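Local coordinates for protease Do-like 1, chloroplastic (Arabidopsis thaliana, PDB 3QO6), which is a chloroplast serine protease of the HtrA/Deg family that is required at high temperature and may help degrade damaged proteins, at residues B[23-32]-B[134-144]. Residues are numbered along the deposited sequence; the frame is centred on the assembly and turned at random.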
loop_
_atom_site.group_PDB
_atom_site.type_symbol
_atom_site.label_atom_id
_atom_site.label_comp_id
_atom_site.label_asym_id
_atom_site.label_seq_id
_atom_site.Cartn_x
_atom_site.Cartn_y
_atom_site.Cartn_z
ATOM N N PHE B 23 -11.034 36.522 21.600
ATOM C CA PHE B 23 -10.053 35.501 21.949
ATOM C C PHE B 23 -9.420 35.722 23.313
ATOM O O PHE B 23 -9.337 34.789 24.099
ATOM C CB PHE B 23 -8.924 35.403 20.913
ATOM C CG PHE B 23 -7.919 34.335 21.234
ATOM C CD1 PHE B 23 -8.235 32.992 21.057
ATOM C CD2 PHE B 23 -6.678 34.669 21.766
ATOM C CE1 PHE B 23 -7.322 31.992 21.412
ATOM C CE2 PHE B 23 -5.766 33.683 22.123
ATOM C CZ PHE B 23 -6.090 32.342 21.950
ATOM N N GLN B 24 -8.955 36.936 23.600
ATOM C CA GLN B 24 -8.330 37.150 24.897
ATOM C C GLN B 24 -9.323 36.955 26.029
ATOM O O GLN B 24 -8.971 36.378 27.057
ATOM C CB GLN B 24 -7.648 38.518 24.988
ATOM C CG GLN B 24 -8.481 39.674 24.554
ATOM C CD GLN B 24 -7.707 41.003 24.597
ATOM O OE1 GLN B 24 -6.647 41.152 23.964
ATOM N NE2 GLN B 24 -8.246 41.979 25.343
ATOM N N GLU B 25 -10.564 37.385 25.842
ATOM C CA GLU B 25 -11.561 37.207 26.894
ATOM C C GLU B 25 -11.862 35.740 27.224
ATOM O O GLU B 25 -12.008 35.375 28.407
ATOM C CB GLU B 25 -12.888 37.855 26.520
ATOM C CG GLU B 25 -12.906 39.347 26.403
ATOM C CD GLU B 25 -14.320 39.844 26.117
ATOM O OE1 GLU B 25 -14.498 40.650 25.166
ATOM O OE2 GLU B 25 -15.256 39.420 26.845
ATOM N N ASN B 26 -11.943 34.904 26.189
ATOM C CA ASN B 26 -12.303 33.507 26.371
ATOM C C ASN B 26 -11.241 32.443 26.384
ATOM O O ASN B 26 -11.507 31.349 26.858
ATOM C CB ASN B 26 -13.351 33.118 25.340
ATOM C CG ASN B 26 -14.572 33.997 25.404
ATOM O OD1 ASN B 26 -15.488 33.762 26.189
ATOM N ND2 ASN B 26 -14.583 35.036 24.586
ATOM N N THR B 27 -10.041 32.718 25.878
ATOM C CA THR B 27 -9.015 31.670 25.877
ATOM C C THR B 27 -8.759 31.153 27.289
ATOM O O THR B 27 -8.420 29.992 27.464
ATOM C CB THR B 27 -7.676 32.128 25.214
ATOM O OG1 THR B 27 -6.766 31.022 25.175
ATOM C CG2 THR B 27 -7.037 33.243 25.970
ATOM N N PRO B 28 -8.931 32.008 28.320
ATOM C CA PRO B 28 -8.706 31.550 29.694
ATOM C C PRO B 28 -9.637 30.407 30.078
ATOM O O PRO B 28 -9.250 29.532 30.841
ATOM C CB PRO B 28 -8.959 32.802 30.513
ATOM C CG PRO B 28 -8.444 33.875 29.615
ATOM C CD PRO B 28 -9.081 33.475 28.300
ATOM N N SER B 29 -10.856 30.404 29.547
ATOM C CA SER B 29 -11.799 29.331 29.845
ATOM C C SER B 29 -11.457 28.003 29.175
ATOM O O SER B 29 -12.056 26.970 29.486
ATOM C CB SER B 29 -13.205 29.709 29.392
ATOM O OG SER B 29 -13.682 30.821 30.099
ATOM N N VAL B 30 -10.508 28.007 28.252
ATOM C CA VAL B 30 -10.200 26.764 27.543
ATOM C C VAL B 30 -9.075 26.021 28.229
ATOM O O VAL B 30 -8.185 26.649 28.780
ATOM C CB VAL B 30 -9.881 27.052 26.003
ATOM C CG1 VAL B 30 -9.432 25.805 25.290
ATOM C CG2 VAL B 30 -11.144 27.577 25.308
ATOM N N VAL B 31 -9.127 24.688 28.198
ATOM C CA VAL B 31 -8.104 23.859 28.833
ATOM C C VAL B 31 -7.577 22.754 27.912
ATOM O O VAL B 31 -8.251 22.387 26.931
ATOM C CB VAL B 31 -8.647 23.179 30.129
ATOM C CG1 VAL B 31 -9.318 24.227 31.010
ATOM C CG2 VAL B 31 -9.617 22.021 29.778
ATOM N N TYR B 32 -6.382 22.232 28.239
ATOM C CA TYR B 32 -5.749 21.149 27.490
ATOM C C TYR B 32 -5.987 19.851 28.303
ATOM O O TYR B 32 -5.863 19.856 29.511
ATOM C CB TYR B 32 -4.256 21.465 27.342
ATOM C CG TYR B 32 -3.489 20.649 26.298
ATOM C CD1 TYR B 32 -2.771 21.288 25.267
ATOM C CD2 TYR B 32 -3.419 19.248 26.373
ATOM C CE1 TYR B 32 -1.998 20.550 24.340
ATOM C CE2 TYR B 32 -2.656 18.499 25.459
ATOM C CZ TYR B 32 -1.946 19.150 24.443
ATOM O OH TYR B 32 -1.210 18.402 23.535
ATOM N N ILE B 134 -11.716 27.366 19.444
ATOM C CA ILE B 134 -10.482 27.396 20.185
ATOM C C ILE B 134 -10.299 25.968 20.648
ATOM O O ILE B 134 -11.238 25.353 21.150
ATOM C CB ILE B 134 -10.557 28.313 21.393
ATOM C CG1 ILE B 134 -10.933 29.720 20.955
ATOM C CG2 ILE B 134 -9.208 28.352 22.104
ATOM C CD1 ILE B 134 -11.115 30.691 22.134
ATOM N N GLY B 135 -9.091 25.443 20.451
ATOM C CA GLY B 135 -8.774 24.078 20.835
ATOM C C GLY B 135 -7.270 23.845 20.780
ATOM O O GLY B 135 -6.492 24.805 20.859
ATOM N N ASN B 136 -6.868 22.577 20.631
ATOM C CA ASN B 136 -5.454 22.192 20.570
ATOM C C ASN B 136 -5.140 21.181 19.468
ATOM O O ASN B 136 -4.746 20.051 19.744
ATOM C CB ASN B 136 -4.993 21.592 21.902
ATOM C CG ASN B 136 -5.358 22.457 23.087
ATOM O OD1 ASN B 136 -4.917 23.598 23.193
ATOM N ND2 ASN B 136 -6.182 21.915 23.984
ATOM N N PRO B 137 -5.320 21.571 18.199
ATOM C CA PRO B 137 -5.020 20.634 17.114
ATOM C C PRO B 137 -3.524 20.383 17.053
ATOM O O PRO B 137 -2.725 21.302 17.241
ATOM C CB PRO B 137 -5.517 21.376 15.881
ATOM C CG PRO B 137 -5.285 22.846 16.263
ATOM C CD PRO B 137 -5.791 22.870 17.673
ATOM N N PHE B 138 -3.130 19.143 16.813
ATOM C CA PHE B 138 -1.704 18.846 16.722
ATOM C C PHE B 138 -0.904 19.371 17.907
ATOM O O PHE B 138 0.281 19.671 17.762
ATOM C CB PHE B 138 -1.135 19.455 15.436
ATOM C CG PHE B 138 -1.921 19.098 14.210
ATOM C CD1 PHE B 138 -2.395 20.091 13.354
ATOM C CD2 PHE B 138 -2.227 17.773 13.932
ATOM C CE1 PHE B 138 -3.171 19.773 12.233
ATOM C CE2 PHE B 138 -3.006 17.436 12.808
ATOM C CZ PHE B 138 -3.474 18.446 11.961
ATOM N N GLY B 139 -1.546 19.506 19.063
ATOM C CA GLY B 139 -0.866 19.992 20.249
ATOM C C GLY B 139 -0.577 21.478 20.319
ATOM O O GLY B 139 0.080 21.933 21.265
ATOM N N LEU B 140 -1.049 22.244 19.337
ATOM C CA LEU B 140 -0.831 23.688 19.337
ATOM C C LEU B 140 -1.852 24.287 20.309
ATOM O O LEU B 140 -3.022 24.440 20.011
ATOM C CB LEU B 140 -0.987 24.221 17.912
ATOM C CG LEU B 140 0.072 23.627 16.963
ATOM C CD1 LEU B 140 -0.365 23.765 15.512
ATOM C CD2 LEU B 140 1.410 24.330 17.192
ATOM N N ASP B 141 -1.367 24.580 21.505
ATOM C CA ASP B 141 -2.147 25.105 22.628
ATOM C C ASP B 141 -3.060 26.313 22.382
ATOM O O ASP B 141 -2.592 27.381 22.023
ATOM C CB ASP B 141 -1.167 25.419 23.782
ATOM C CG ASP B 141 -1.871 25.736 25.109
ATOM O OD1 ASP B 141 -2.407 24.804 25.767
ATOM O OD2 ASP B 141 -1.880 26.929 25.502
ATOM N N HIS B 142 -4.369 26.140 22.584
ATOM C CA HIS B 142 -5.312 27.261 22.452
ATOM C C HIS B 142 -5.308 27.940 21.085
ATOM O O HIS B 142 -5.266 29.170 20.974
ATOM C CB HIS B 142 -5.029 28.323 23.550
ATOM C CG HIS B 142 -5.430 27.899 24.939
ATOM N ND1 HIS B 142 -6.189 28.699 25.770
ATOM C CD2 HIS B 142 -5.203 26.754 25.628
ATOM C CE1 HIS B 142 -6.415 28.065 26.906
ATOM N NE2 HIS B 142 -5.829 26.883 26.845
ATOM N N THR B 143 -5.355 27.128 20.044
ATOM C CA THR B 143 -5.373 27.638 18.694
ATOM C C THR B 143 -6.739 28.220 18.363
ATOM O O THR B 143 -7.784 27.632 18.676
ATOM C CB THR B 143 -5.097 26.527 17.705
ATOM O OG1 THR B 143 -3.718 26.170 17.790
ATOM C CG2 THR B 143 -5.455 26.965 16.286
ATOM N N LEU B 144 -6.728 29.377 17.721
ATOM C CA LEU B 144 -7.964 29.992 17.309
ATOM C C LEU B 144 -8.147 29.820 15.791
ATOM O O LEU B 144 -7.226 30.026 15.005
ATOM C CB LEU B 144 -7.926 31.489 17.644
ATOM C CG LEU B 144 -9.017 32.354 16.995
ATOM C CD1 LEU B 144 -10.299 32.196 17.757
ATOM C CD2 LEU B 144 -8.612 33.779 16.982
#
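H142 meets T27 at the turn where helix 14-26 passes through a short 3-10 segment (27-29) into strand 30-40. The imidazole ND1 donates a nearly straight hydrogen bond to T27 OG1, 2.5 Å in the model and very short; OG1 lies at the ring edge, near the ring plane. With CG of the histidine beside its backbone N (chi1 -72°), V30 CB lies over one face of the imidazole, a CH-pi contact 4.1 Å from its centroid. The bond and the valine together probably fix the ring's rotation.

A second polar link stays within 134-144: H142 N donates to N136 OD1 at 2.7 Å, tying both ends of the loop. Strand 143-157 sets out from a G1 beta bulge, H142 and T143 together opposite G135. The amide of N136 lies against the Y32 ring with the two planes 25° apart, CG 3.6 Å from Y32 CD1. Replacing N136 by an alanine would probably leave H142 N without its acceptor and open a gap beside the tyrosine. On the same ring, D141 OD1 sits at the edge near CD1, while Y32 OH is hydrogen-bonded to S54.

Apolar packing fills the other end. F23 CD1 touches both I134 CD1 (3.8 Å) and L144 CB, the carbonyl O of H142 lies at the edge of the F23 ring, near its plane, beside CZ, and V30 CG2 meets I134 CG2.

The contact thus lays the N-terminal helix and the first barrel strand of this chymotrypsin-like protease against hairpin 130-135/143-157 of the second sheet; strand 183-186 packs on V30 and I134, and a second subunit packs on F23 and L144.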